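PDB 3VSN: Non-sulfated chondroitin lyase E66 from Autographa californica nucleopolyhedrovirus, which cleaves non-sulfated chondroitin as a polysaccharide lyase of the occlusion-derived virus envelope and is essential for oral infectivity in the insect host. Local coordinates for residues I460-N465 against Q543-A548; S166-W171 against Q203-Y208; S321-K326 against D651-F656; D487-A492 against S532-E537. One frame throughout, in Å; residues are numbered along the deposited sequence.

In the fold
The four contacts illustrate how a helical domain and a beta-rich region are each tied together. Interaction 2 comes first along the chain and pairs helices 161-175 and 189-205 of the N-terminal alpha-helical domain; its centre lies about 68 Å from that of interaction 1, on the opposite side of the chain's centre. The other three are enclosed one within another: 321-326 with 651-656 spans the longest loop, interaction 1 falls within it, and interaction 4, which sets a short helix on a strand, within interaction 1. Strand 533-540 of interaction 4 leads straight into helix 542-546 of interaction 1, their nearest atoms about 11 Å apart. Interactions 1 and 3 join parts further apart in the chain. All four lie away from the catalytic residues.

Interaction 1: I460-N465 against Q543-A548; sequences IGVEPN and QTMYTA
Met545 O is gripped by two backbone donors: Val462 N from across the contact at 3.0 Å and Ala548 N from its own chain turn at 3.2 Å. They arrive from opposite faces of the carbonyl plane, Val462 N lying 46° out of it. Gly461 CA adds a CA-H...O contact to the same oxygen, and Ala548 CA returns one to Ile460 O at 3.2 Å. The backbones approach tightly here, with Gly461 CA and Ala548 CA 3.6 Å apart. Ala548, with positive phi, is the C-prime residue of the Schellman motif that ends helix 542-546.

Tyr546 carries the side-chain part. Its CG stands anti to the carbonyl carbon (chi1 -66°), which lays the ring against the backbone of Pro464 and Asn465. Asn465 N sits over the centre of one face, 3.1 Å above the plane, and Pro464 C lies nearer the rim. Val462 CG2 meets the ring edge, 4.0 Å from Tyr546 CD1, while its other methyl, CG1, touches Met545 CE. The phenol OH is fixed by Leu467 N. A water lies between two carbonyls, 2.8 Å from Val462 O and 3.0 Å from Tyr546 O.

One carbonyl, Met545 O, thus serves both the helix end and Val462 N, coupling the close of helix 542-546 to the chain leaving strand 452-461, while the Tyr546 ring covers the Pro464-Asn465 peptide.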
loop_
_atom_site.group_PDB
_atom_site.type_symbol
_atom_site.label_atom_id
_atom_site.label_comp_id
_atom_site.label_asym_id
_atom_site.label_seq_id
_atom_site.Cartn_x
_atom_site.Cartn_y
_atom_site.Cartn_z
ATOM N N ILE A 460 14.590 -3.558 23.547
ATOM C CA ILE A 460 14.156 -4.767 22.852
ATOM C C ILE A 460 14.099 -5.897 23.878
ATOM O O ILE A 460 15.085 -6.162 24.579
ATOM C CB ILE A 460 15.124 -5.179 21.719
ATOM C CG1 ILE A 460 15.220 -4.087 20.643
ATOM C CG2 ILE A 460 14.700 -6.505 21.099
ATOM C CD1 ILE A 460 16.374 -4.295 19.682
ATOM N N GLY A 461 12.946 -6.548 23.965
ATOM C CA GLY A 461 12.772 -7.655 24.894
ATOM C C GLY A 461 11.951 -8.789 24.324
ATOM O O GLY A 461 11.169 -8.589 23.397
ATOM N N VAL A 462 12.157 -9.987 24.868
ATOM C CA VAL A 462 11.282 -11.134 24.607
ATOM C C VAL A 462 11.022 -11.833 25.935
ATOM O O VAL A 462 11.660 -11.508 26.940
ATOM C CB VAL A 462 11.877 -12.152 23.597
ATOM C CG1 VAL A 462 11.984 -11.554 22.196
ATOM C CG2 VAL A 462 13.219 -12.696 24.074
ATOM N N GLU A 463 10.092 -12.786 25.939
ATOM C CA GLU A 463 9.841 -13.614 27.121
ATOM C C GLU A 463 11.177 -14.123 27.677
ATOM O O GLU A 463 11.982 -14.674 26.929
ATOM C CB GLU A 463 8.923 -14.791 26.762
ATOM C CG GLU A 463 8.479 -15.654 27.940
ATOM C CD GLU A 463 7.523 -14.938 28.880
ATOM O OE1 GLU A 463 6.732 -14.086 28.418
ATOM O OE2 GLU A 463 7.558 -15.229 30.089
ATOM N N PRO A 464 11.433 -13.913 28.983
ATOM C CA PRO A 464 12.678 -14.429 29.558
ATOM C C PRO A 464 12.844 -15.935 29.338
ATOM O O PRO A 464 11.858 -16.675 29.380
ATOM C CB PRO A 464 12.524 -14.119 31.049
ATOM C CG PRO A 464 11.661 -12.899 31.076
ATOM C CD PRO A 464 10.680 -13.090 29.952
ATOM N N ASN A 465 14.083 -16.358 29.075
ATOM C CA ASN A 465 14.458 -17.781 28.973
ATOM C C ASN A 465 13.828 -18.549 27.810
ATOM O O ASN A 465 13.706 -19.777 27.863
ATOM C CB ASN A 465 14.211 -18.503 30.308
ATOM C CG ASN A 465 14.922 -17.831 31.463
ATOM O OD1 ASN A 465 16.113 -17.523 31.375
ATOM N ND2 ASN A 465 14.191 -17.576 32.543
ATOM N N GLN A 543 20.680 -12.460 26.643
ATOM C CA GLN A 543 20.627 -11.949 28.024
ATOM C C GLN A 543 19.961 -10.575 28.117
ATOM O O GLN A 543 19.124 -10.346 28.996
ATOM C CB GLN A 543 22.021 -11.890 28.668
ATOM C CG GLN A 543 22.664 -13.245 28.936
ATOM C CD GLN A 543 23.511 -13.735 27.778
ATOM O OE1 GLN A 543 23.320 -13.327 26.631
ATOM N NE2 GLN A 543 24.457 -14.622 28.076
ATOM N N THR A 544 20.342 -9.663 27.221
ATOM C CA THR A 544 19.768 -8.307 27.232
ATOM C C THR A 544 18.332 -8.301 26.704
ATOM O O THR A 544 17.516 -7.483 27.130
ATOM C CB THR A 544 20.626 -7.274 26.461
ATOM O OG1 THR A 544 20.821 -7.713 25.111
ATOM C CG2 THR A 544 21.986 -7.070 27.147
ATOM N N MET A 545 18.026 -9.210 25.781
ATOM C CA MET A 545 16.650 -9.385 25.318
ATOM C C MET A 545 15.751 -9.874 26.451
ATOM O O MET A 545 14.601 -9.452 26.560
ATOM C CB MET A 545 16.580 -10.340 24.125
ATOM C CG MET A 545 17.247 -9.790 22.870
ATOM S SD MET A 545 17.399 -11.041 21.588
ATOM C CE MET A 545 15.766 -10.981 20.858
ATOM N N TYR A 546 16.282 -10.741 27.311
ATOM C CA TYR A 546 15.498 -11.236 28.448
ATOM C C TYR A 546 15.163 -10.136 29.451
ATOM O O TYR A 546 14.123 -10.190 30.103
ATOM C CB TYR A 546 16.193 -12.405 29.156
ATOM C CG TYR A 546 16.308 -13.663 28.329
ATOM C CD1 TYR A 546 15.536 -13.850 27.176
ATOM C CD2 TYR A 546 17.172 -14.686 28.714
ATOM C CE1 TYR A 546 15.647 -15.005 26.418
ATOM C CE2 TYR A 546 17.284 -15.845 27.965
ATOM C CZ TYR A 546 16.522 -15.999 26.823
ATOM O OH TYR A 546 16.636 -17.152 26.085
ATOM N N THR A 547 16.035 -9.140 29.557
ATOM C CA THR A 547 15.819 -8.010 30.469
ATOM C C THR A 547 15.170 -6.798 29.777
ATOM O O THR A 547 15.018 -5.729 30.382
ATOM C CB THR A 547 17.133 -7.591 31.157
ATOM O OG1 THR A 547 18.115 -7.280 30.160
ATOM C CG2 THR A 547 17.655 -8.725 32.040
ATOM N N ALA A 548 14.772 -6.986 28.518
ATOM C CA ALA A 548 14.199 -5.922 27.685
ATOM C C ALA A 548 15.082 -4.674 27.668
ATOM O O ALA A 548 14.603 -3.555 27.862
ATOM C CB ALA A 548 12.764 -5.593 28.111
HETATM O O HOH W 1 11.836 -9.143 28.414
#

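Interaction 2: S166-W171 against Q203-Y208; sequences SLTRYW and QMLRGY. Unlike the reference sequence in segment 203-208: Met204 (reference Ile).
Arg169 and Arg206 mark the closest backbone approach, their CA atoms 6.7 Å apart where helix 161-175 passes the end of helix 189-205; Gly207, with positive phi, follows in a Schellman motif. Each arginine donates to a carbonyl of the opposite segment. Arg206 NH2 donates to Arg169 O at 3.0 Å, in the carbonyl plane and on a lone pair, with an N-H...O angle of 151°. In return Arg169 NH2 reaches Leu205 O at 3.1 Å, but from above the carbonyl plane.

The two arginine chains run antiparallel alongside each other, CG of Arg169 against CG of Arg206 at 3.9 Å, with their guanidinium planes 78° apart. Arg169 bends at chi3 (-72°), which turns its NH2 to Leu205 O; a weak bond from its NH1 to Ser166 OG also ties it to its own helix. Arg206 keeps a stretched-out chain, and its NH1 is held by Gln203 OE1 at 2.8 Å and by Ser202 OG, so both ends of this guanidinium are restrained. Beside the polar pair, Leu205 points toward the other helix and sets CD1 against Thr168 CG2 at 3.7 Å, the side chains lying roughly perpendicular.

Around this pair, helix 29-48 covers Leu205 through Leu31 and Glu35, while Phe148 of helix 138-154 packs on Thr168, so the contact links neighbouring helices of the alpha/alpha toroid.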
loop_
_atom_site.group_PDB
_atom_site.type_symbol
_atom_site.label_atom_id
_atom_site.label_comp_id
_atom_site.label_asym_id
_atom_site.label_seq_id
_atom_site.Cartn_x
_atom_site.Cartn_y
_atom_site.Cartn_z
ATOM N N SER A 166 -26.405 -3.611 -30.125
ATOM C CA SER A 166 -27.616 -4.434 -30.026
ATOM C C SER A 166 -27.385 -5.698 -29.200
ATOM O O SER A 166 -28.233 -6.086 -28.392
ATOM C CB SER A 166 -28.149 -4.786 -31.418
ATOM O OG SER A 166 -28.554 -3.610 -32.098
ATOM N N LEU A 167 -26.236 -6.335 -29.405
ATOM C CA LEU A 167 -25.847 -7.495 -28.606
ATOM C C LEU A 167 -25.680 -7.111 -27.137
ATOM O O LEU A 167 -26.109 -7.848 -26.254
ATOM C CB LEU A 167 -24.566 -8.134 -29.148
ATOM C CG LEU A 167 -24.645 -8.851 -30.501
ATOM C CD1 LEU A 167 -23.265 -9.321 -30.937
ATOM C CD2 LEU A 167 -25.632 -10.013 -30.466
ATOM N N THR A 168 -25.073 -5.950 -26.887
ATOM C CA THR A 168 -24.918 -5.428 -25.525
ATOM C C THR A 168 -26.280 -5.185 -24.858
ATOM O O THR A 168 -26.524 -5.671 -23.754
ATOM C CB THR A 168 -24.040 -4.156 -25.503
ATOM O OG1 THR A 168 -22.722 -4.488 -25.956
ATOM C CG2 THR A 168 -23.945 -3.572 -24.091
ATOM N N ARG A 169 -27.163 -4.456 -25.540
ATOM C CA ARG A 169 -28.511 -4.186 -25.027
ATOM C C ARG A 169 -29.252 -5.476 -24.686
ATOM O O ARG A 169 -29.851 -5.588 -23.616
ATOM C CB ARG A 169 -29.329 -3.351 -26.023
ATOM C CG ARG A 169 -28.964 -1.874 -26.052
ATOM C CD ARG A 169 -29.939 -1.070 -26.902
ATOM N NE ARG A 169 -29.763 -1.345 -28.325
ATOM C CZ ARG A 169 -29.049 -0.593 -29.161
ATOM N NH1 ARG A 169 -28.950 -0.947 -30.429
ATOM N NH2 ARG A 169 -28.440 0.513 -28.739
ATOM N N TYR A 170 -29.198 -6.457 -25.584
ATOM C CA TYR A 170 -29.907 -7.706 -25.344
ATOM C C TYR A 170 -29.275 -8.575 -24.257
ATOM O O TYR A 170 -29.950 -8.968 -23.310
ATOM C CB TYR A 170 -30.092 -8.531 -26.622
ATOM C CG TYR A 170 -30.942 -9.755 -26.357
ATOM C CD1 TYR A 170 -30.357 -10.991 -26.077
ATOM C CD2 TYR A 170 -32.333 -9.663 -26.340
ATOM C CE1 TYR A 170 -31.136 -12.107 -25.813
ATOM C CE2 TYR A 170 -33.120 -10.771 -26.075
ATOM C CZ TYR A 170 -32.520 -11.985 -25.813
ATOM O OH TYR A 170 -33.304 -13.081 -25.550
ATOM N N TRP A 171 -27.992 -8.889 -24.406
ATOM C CA TRP A 171 -27.351 -9.862 -23.524
ATOM C C TRP A 171 -27.091 -9.361 -22.131
ATOM O O TRP A 171 -27.177 -10.131 -21.168
ATOM C CB TRP A 171 -26.107 -10.460 -24.172
ATOM C CG TRP A 171 -26.486 -11.400 -25.288
ATOM C CD1 TRP A 171 -26.424 -11.166 -26.660
ATOM C CD2 TRP A 171 -27.061 -12.746 -25.155
ATOM N NE1 TRP A 171 -26.888 -12.250 -27.364
ATOM C CE2 TRP A 171 -27.285 -13.233 -26.522
ATOM C CE3 TRP A 171 -27.393 -13.569 -24.078
ATOM C CZ2 TRP A 171 -27.818 -14.491 -26.776
ATOM C CZ3 TRP A 171 -27.928 -14.836 -24.348
ATOM C CH2 TRP A 171 -28.134 -15.285 -25.665
ATOM N N GLN A 203 -27.747 0.915 -20.186
ATOM C CA GLN A 203 -28.935 1.764 -20.062
ATOM C C GLN A 203 -28.874 3.001 -20.961
ATOM O O GLN A 203 -29.896 3.431 -21.508
ATOM C CB GLN A 203 -29.176 2.161 -18.605
ATOM C CG GLN A 203 -29.748 1.052 -17.735
ATOM C CD GLN A 203 -31.204 0.743 -18.044
ATOM O OE1 GLN A 203 -31.512 -0.002 -18.976
ATOM N NE2 GLN A 203 -32.106 1.305 -17.250
ATOM N N MET A 204 -27.680 3.565 -21.123
ATOM C CA MET A 204 -27.482 4.689 -22.037
ATOM C C MET A 204 -27.738 4.266 -23.485
ATOM O O MET A 204 -28.328 5.022 -24.263
ATOM C CB MET A 204 -26.077 5.269 -21.890
ATOM C CG MET A 204 -25.810 5.902 -20.533
ATOM S SD MET A 204 -24.093 6.418 -20.368
ATOM C CE MET A 204 -24.119 7.945 -21.300
ATOM N N LEU A 205 -27.306 3.053 -23.833
ATOM C CA LEU A 205 -27.570 2.481 -25.158
ATOM C C LEU A 205 -29.066 2.290 -25.425
ATOM O O LEU A 205 -29.511 2.385 -26.571
ATOM C CB LEU A 205 -26.836 1.150 -25.337
ATOM C CG LEU A 205 -25.318 1.177 -25.536
ATOM C CD1 LEU A 205 -24.798 -0.250 -25.526
ATOM C CD2 LEU A 205 -24.923 1.882 -26.831
ATOM N N ARG A 206 -29.825 2.021 -24.362
ATOM C CA ARG A 206 -31.282 1.879 -24.442
ATOM C C ARG A 206 -31.997 3.233 -24.499
ATOM O O ARG A 206 -33.215 3.290 -24.670
ATOM C CB ARG A 206 -31.812 1.045 -23.267
ATOM C CG ARG A 206 -31.346 -0.402 -23.277
ATOM C CD ARG A 206 -31.915 -1.211 -22.123
ATOM N NE ARG A 206 -31.213 -2.486 -22.020
ATOM C CZ ARG A 206 -30.208 -2.730 -21.181
ATOM N NH1 ARG A 206 -29.797 -1.799 -20.331
ATOM N NH2 ARG A 206 -29.622 -3.918 -21.187
ATOM N N GLY A 207 -31.243 4.317 -24.341
ATOM C CA GLY A 207 -31.795 5.663 -24.472
ATOM C C GLY A 207 -32.149 6.388 -23.187
ATOM O O GLY A 207 -32.645 7.515 -23.233
ATOM N N TYR A 208 -31.902 5.756 -22.038
ATOM C CA TYR A 208 -32.101 6.417 -20.744
ATOM C C TYR A 208 -31.029 7.480 -20.492
ATOM O O TYR A 208 -29.857 7.273 -20.812
ATOM C CB TYR A 208 -32.079 5.402 -19.600
ATOM C CG TYR A 208 -33.214 4.401 -19.603
ATOM C CD1 TYR A 208 -34.480 4.747 -19.128
ATOM C CD2 TYR A 208 -33.014 3.097 -20.054
ATOM C CE1 TYR A 208 -35.519 3.825 -19.120
ATOM C CE2 TYR A 208 -34.044 2.168 -20.049
ATOM C CZ TYR A 208 -35.293 2.537 -19.582
ATOM O OH TYR A 208 -36.314 1.614 -19.575
#

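Interaction 3: S321-K326 against D651-F656; sequences SADYSK and DLQFIF
Hydrogen bonds to the Asp323 carboxylate dominate this contact. Leu652 N gives Asp323 OD2 a nearly straight bond of 2.8 Å (173°), met on the anti lone pair of OD2, while Gln653 NE2 meets Asp323 OD1 at 3.0 Å on the syn side. The extended Gln653 chain delivers its amide there, and Ser602 OG fixes the other end, OE1.

A water mediates between the two like-charged carboxylates. Asp323 OD2 and Asp651 OD1 stand 4.0 Å apart, and water 3 donates to both, which probably eases their repulsion. Water 2 accepts from Asp323 N and lies 2.8 Å from Asp651 OD1.

The apolar share belongs to Leu652 and Tyr324, whose side chains meet almost perpendicularly. Leu652 CD1 lies over one face of the Tyr324 ring, 3.8 Å from its centroid and 15° off the normal, in a CH-pi contact. CD2 sits against Tyr324 OH, itself hydrogen-bonded to Ser648 O.

In the fold, the turn after strand 318-322 is joined here to the run entering strand 654-658. Met604 of the adjacent strand 600-605 touches both Asp323 and Leu652, and Ile419 of strand 414-421 packs on Ser321, Asp323 and Gln653, so three beta-sheets come together around the contact.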
loop_
_atom_site.group_PDB
_atom_site.type_symbol
_atom_site.label_atom_id
_atom_site.label_comp_id
_atom_site.label_asym_id
_atom_site.label_seq_id
_atom_site.Cartn_x
_atom_site.Cartn_y
_atom_site.Cartn_z
ATOM N N SER A 321 1.605 11.781 6.921
ATOM C CA SER A 321 1.368 11.030 8.151
ATOM C C SER A 321 -0.103 10.727 8.402
ATOM O O SER A 321 -0.975 11.550 8.137
ATOM C CB SER A 321 1.964 11.754 9.362
ATOM O OG SER A 321 1.274 12.962 9.631
ATOM N N ALA A 322 -0.360 9.534 8.922
ATOM C CA ALA A 322 -1.685 9.164 9.387
ATOM C C ALA A 322 -1.554 8.943 10.888
ATOM O O ALA A 322 -1.069 7.900 11.329
ATOM C CB ALA A 322 -2.158 7.905 8.679
ATOM N N ASP A 323 -1.954 9.952 11.663
ATOM C CA ASP A 323 -1.628 10.023 13.093
ATOM C C ASP A 323 -2.422 9.060 13.980
ATOM O O ASP A 323 -1.986 8.732 15.086
ATOM C CB ASP A 323 -1.803 11.452 13.613
ATOM C CG ASP A 323 -0.853 12.449 12.959
ATOM O OD1 ASP A 323 0.140 12.037 12.310
ATOM O OD2 ASP A 323 -1.111 13.660 13.102
ATOM N N TYR A 324 -3.588 8.634 13.508
ATOM C CA TYR A 324 -4.422 7.680 14.243
ATOM C C TYR A 324 -4.172 6.235 13.813
ATOM O O TYR A 324 -4.100 5.333 14.651
ATOM C CB TYR A 324 -5.900 7.999 14.034
ATOM C CG TYR A 324 -6.424 9.143 14.868
ATOM C CD1 TYR A 324 -6.765 8.953 16.207
ATOM C CD2 TYR A 324 -6.610 10.407 14.310
ATOM C CE1 TYR A 324 -7.262 9.996 16.974
ATOM C CE2 TYR A 324 -7.106 11.457 15.067
ATOM C CZ TYR A 324 -7.431 11.247 16.396
ATOM O OH TYR A 324 -7.927 12.286 17.151
ATOM N N SER A 325 -4.063 6.025 12.503
ATOM C CA SER A 325 -3.882 4.690 11.927
ATOM C C SER A 325 -2.421 4.254 11.967
ATOM O O SER A 325 -2.119 3.064 11.829
ATOM C CB SER A 325 -4.401 4.662 10.490
ATOM O OG SER A 325 -5.779 4.996 10.447
ATOM N N LYS A 326 -1.531 5.234 12.156
ATOM C CA LYS A 326 -0.086 5.033 12.389
ATOM C C LYS A 326 0.704 4.642 11.136
ATOM O O LYS A 326 1.224 3.530 11.036
ATOM C CB LYS A 326 0.193 4.051 13.551
ATOM C CG LYS A 326 -0.656 4.254 14.809
ATOM C CD LYS A 326 -0.554 5.668 15.368
ATOM C CE LYS A 326 -1.373 5.818 16.640
ATOM N NZ LYS A 326 -1.264 7.181 17.233
ATOM N N ASP A 651 -5.836 14.946 12.667
ATOM C CA ASP A 651 -4.394 15.036 12.913
ATOM C C ASP A 651 -4.105 15.322 14.383
ATOM O O ASP A 651 -4.879 16.013 15.040
ATOM C CB ASP A 651 -3.788 16.150 12.056
ATOM C CG ASP A 651 -3.954 15.907 10.564
ATOM O OD1 ASP A 651 -3.485 14.865 10.064
ATOM O OD2 ASP A 651 -4.538 16.775 9.882
ATOM N N LEU A 652 -2.983 14.806 14.885
ATOM C CA LEU A 652 -2.649 14.920 16.313
ATOM C C LEU A 652 -1.320 15.620 16.600
ATOM O O LEU A 652 -0.799 15.549 17.719
ATOM C CB LEU A 652 -2.666 13.536 16.972
ATOM C CG LEU A 652 -4.033 12.857 17.113
ATOM C CD1 LEU A 652 -3.869 11.384 17.461
ATOM C CD2 LEU A 652 -4.886 13.568 18.155
ATOM N N GLN A 653 -0.785 16.314 15.600
ATOM C CA GLN A 653 0.497 16.997 15.748
ATOM C C GLN A 653 0.327 18.464 16.121
ATOM O O GLN A 653 -0.456 19.185 15.502
ATOM C CB GLN A 653 1.331 16.868 14.471
ATOM C CG GLN A 653 1.762 15.441 14.163
ATOM C CD GLN A 653 2.493 15.315 12.839
ATOM O OE1 GLN A 653 3.267 16.194 12.454
ATOM N NE2 GLN A 653 2.256 14.207 12.140
ATOM N N PHE A 654 1.066 18.891 17.140
ATOM C CA PHE A 654 1.133 20.294 17.525
ATOM C C PHE A 654 2.180 20.970 16.652
ATOM O O PHE A 654 3.340 20.557 16.642
ATOM C CB PHE A 654 1.533 20.435 19.001
ATOM C CG PHE A 654 0.610 19.728 19.953
ATOM C CD1 PHE A 654 0.778 18.374 20.231
ATOM C CD2 PHE A 654 -0.420 20.420 20.578
ATOM C CE1 PHE A 654 -0.078 17.719 21.103
ATOM C CE2 PHE A 654 -1.275 19.773 21.457
ATOM C CZ PHE A 654 -1.104 18.423 21.720
ATOM N N ILE A 655 1.771 22.005 15.924
ATOM C CA ILE A 655 2.675 22.711 15.023
ATOM C C ILE A 655 2.933 24.129 15.529
ATOM O O ILE A 655 1.995 24.868 15.852
ATOM C CB ILE A 655 2.142 22.722 13.570
ATOM C CG1 ILE A 655 1.922 21.282 13.076
ATOM C CG2 ILE A 655 3.106 23.461 12.644
ATOM C CD1 ILE A 655 1.055 21.168 11.835
ATOM N N PHE A 656 4.215 24.480 15.618
ATOM C CA PHE A 656 4.642 25.792 16.078
ATOM C C PHE A 656 5.563 26.432 15.056
ATOM O O PHE A 656 6.268 25.739 14.315
ATOM C CB PHE A 656 5.371 25.691 17.423
ATOM C CG PHE A 656 4.535 25.097 18.516
ATOM C CD1 PHE A 656 3.687 25.899 19.274
ATOM C CD2 PHE A 656 4.587 23.732 18.785
ATOM C CE1 PHE A 656 2.907 25.352 20.279
ATOM C CE2 PHE A 656 3.808 23.180 19.790
ATOM C CZ PHE A 656 2.962 23.991 20.534
HETATM O O HOH W 2 -3.264 12.157 10.596
HETATM O O HOH W 3 -0.648 14.969 10.860
#

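Interaction 4: D487-A492 against S532-E537; sequences DLSFEA and SVELVE
The Glu534 carboxylate receives the first two amides of helix 490-496: Phe490 N reaches OE1 of Glu534 at 2.9 Å (165°), and Glu491 N reaches OE2 of Glu534 at 3.2 Å. Neither donor lies in the carboxylate plane; the first comes from above it and the second from the syn side, tilted out of the plane. Glu534 spans straight from strand 533-540 to the helix start, because its CG stands opposite the backbone N (chi1 -165°) and the rest of the chain is extended.

Phe490 and Glu534 run antiparallel alongside each other, the ring nearly parallel to the carboxylate, at 14°. Phe490 CB rests 3.4 Å from Glu534 CD, and farther along Val536 CG2 makes an off-centre CH-pi contact, 3.7 Å from Phe490 CD2.

In the next shell, Ser489 is the N-cap: its OG accepts from Ala492 N at 3.1 Å, setting the turn that presents the two amides. Arg479 of strand 472-480 forms a salt bridge with Glu534 OE1, and Val526 of strand 525-530 touches both Phe490 and Glu534.

A buried acid is thus compensated by amides at a helix N-terminus and by an arginine, surroundings that would probably stabilise its negative charge and bind the helix to the sheet.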
loop_
_atom_site.group_PDB
_atom_site.type_symbol
_atom_site.label_atom_id
_atom_site.label_comp_id
_atom_site.label_asym_id
_atom_site.label_seq_id
_atom_site.Cartn_x
_atom_site.Cartn_y
_atom_site.Cartn_z
ATOM N N ASP A 487 26.578 -4.986 -7.433
ATOM C CA ASP A 487 27.066 -5.017 -6.049
ATOM C C ASP A 487 27.776 -6.349 -5.791
ATOM O O ASP A 487 27.242 -7.403 -6.133
ATOM C CB ASP A 487 25.893 -4.899 -5.052
ATOM C CG ASP A 487 24.939 -3.741 -5.363
ATOM O OD1 ASP A 487 25.399 -2.579 -5.378
ATOM O OD2 ASP A 487 23.720 -3.992 -5.565
ATOM N N LEU A 488 28.965 -6.314 -5.189
ATOM C CA LEU A 488 29.612 -7.551 -4.727
ATOM C C LEU A 488 28.856 -8.090 -3.514
ATOM O O LEU A 488 28.025 -7.380 -2.933
ATOM C CB LEU A 488 31.085 -7.319 -4.373
ATOM C CG LEU A 488 32.061 -6.859 -5.466
ATOM C CD1 LEU A 488 33.457 -6.703 -4.879
ATOM C CD2 LEU A 488 32.093 -7.812 -6.651
ATOM N N SER A 489 29.129 -9.337 -3.127
ATOM C CA SER A 489 28.488 -9.906 -1.942
ATOM C C SER A 489 28.813 -9.038 -0.727
ATOM O O SER A 489 29.806 -8.301 -0.728
ATOM C CB SER A 489 28.936 -11.347 -1.698
ATOM O OG SER A 489 30.242 -11.387 -1.149
ATOM N N PHE A 490 27.974 -9.118 0.301
ATOM C CA PHE A 490 28.207 -8.346 1.517
ATOM C C PHE A 490 29.556 -8.699 2.150
ATOM O O PHE A 490 30.269 -7.816 2.623
ATOM C CB PHE A 490 27.067 -8.526 2.527
ATOM C CG PHE A 490 25.735 -7.982 2.065
ATOM C CD1 PHE A 490 25.652 -7.041 1.038
ATOM C CD2 PHE A 490 24.561 -8.392 2.689
ATOM C CE1 PHE A 490 24.423 -6.541 0.629
ATOM C CE2 PHE A 490 23.333 -7.895 2.292
ATOM C CZ PHE A 490 23.262 -6.966 1.262
ATOM N N GLU A 491 29.920 -9.981 2.131
ATOM C CA GLU A 491 31.202 -10.394 2.695
ATOM C C GLU A 491 32.387 -9.849 1.893
ATOM O O GLU A 491 33.361 -9.377 2.480
ATOM C CB GLU A 491 31.286 -11.913 2.860
ATOM C CG GLU A 491 32.375 -12.348 3.830
ATOM C CD GLU A 491 32.057 -13.654 4.544
ATOM O OE1 GLU A 491 31.869 -14.676 3.855
ATOM O OE2 GLU A 491 32.013 -13.662 5.797
ATOM N N ALA A 492 32.293 -9.893 0.565
ATOM C CA ALA A 492 33.340 -9.339 -0.297
ATOM C C ALA A 492 33.488 -7.827 -0.109
ATOM O O ALA A 492 34.606 -7.313 -0.063
ATOM C CB ALA A 492 33.075 -9.679 -1.760
ATOM N N SER A 532 19.005 -18.424 0.122
ATOM C CA SER A 532 18.412 -17.396 -0.737
ATOM C C SER A 532 18.710 -15.968 -0.274
ATOM O O SER A 532 18.387 -15.007 -0.977
ATOM C CB SER A 532 16.890 -17.581 -0.807
ATOM O OG SER A 532 16.540 -18.868 -1.283
ATOM N N VAL A 533 19.313 -15.832 0.907
ATOM C CA VAL A 533 19.432 -14.531 1.570
ATOM C C VAL A 533 20.827 -14.288 2.161
ATOM O O VAL A 533 21.440 -15.203 2.718
ATOM C CB VAL A 533 18.366 -14.392 2.686
ATOM C CG1 VAL A 533 18.518 -13.078 3.444
ATOM C CG2 VAL A 533 16.961 -14.494 2.106
ATOM N N GLU A 534 21.319 -13.055 2.023
ATOM C CA GLU A 534 22.497 -12.583 2.759
ATOM C C GLU A 534 22.119 -11.330 3.562
ATOM O O GLU A 534 21.342 -10.490 3.088
ATOM C CB GLU A 534 23.669 -12.290 1.812
ATOM C CG GLU A 534 25.021 -12.148 2.508
ATOM C CD GLU A 534 26.145 -11.692 1.583
ATOM O OE1 GLU A 534 25.860 -11.103 0.512
ATOM O OE2 GLU A 534 27.330 -11.910 1.940
ATOM N N LEU A 535 22.667 -11.214 4.770
ATOM C CA LEU A 535 22.331 -10.112 5.674
ATOM C C LEU A 535 23.546 -9.357 6.181
ATOM O O LEU A 535 24.623 -9.929 6.347
ATOM C CB LEU A 535 21.577 -10.633 6.904
ATOM C CG LEU A 535 20.329 -11.506 6.774
ATOM C CD1 LEU A 535 19.959 -12.060 8.144
ATOM C CD2 LEU A 535 19.164 -10.725 6.177
ATOM N N VAL A 536 23.351 -8.064 6.426
ATOM C CA VAL A 536 24.187 -7.308 7.353
ATOM C C VAL A 536 23.293 -7.103 8.571
ATOM O O VAL A 536 22.151 -6.651 8.437
ATOM C CB VAL A 536 24.619 -5.946 6.778
ATOM C CG1 VAL A 536 25.415 -5.155 7.811
ATOM C CG2 VAL A 536 25.433 -6.132 5.505
ATOM N N GLU A 537 23.793 -7.452 9.751
ATOM C CA GLU A 537 22.960 -7.416 10.954
ATOM C C GLU A 537 23.722 -6.918 12.176
ATOM O O GLU A 537 24.953 -6.898 12.187
ATOM C CB GLU A 537 22.344 -8.801 11.226
ATOM C CG GLU A 537 23.366 -9.892 11.541
ATOM C CD GLU A 537 22.772 -11.292 11.632
ATOM O OE1 GLU A 537 21.612 -11.501 11.214
ATOM O OE2 GLU A 537 23.477 -12.201 12.127
#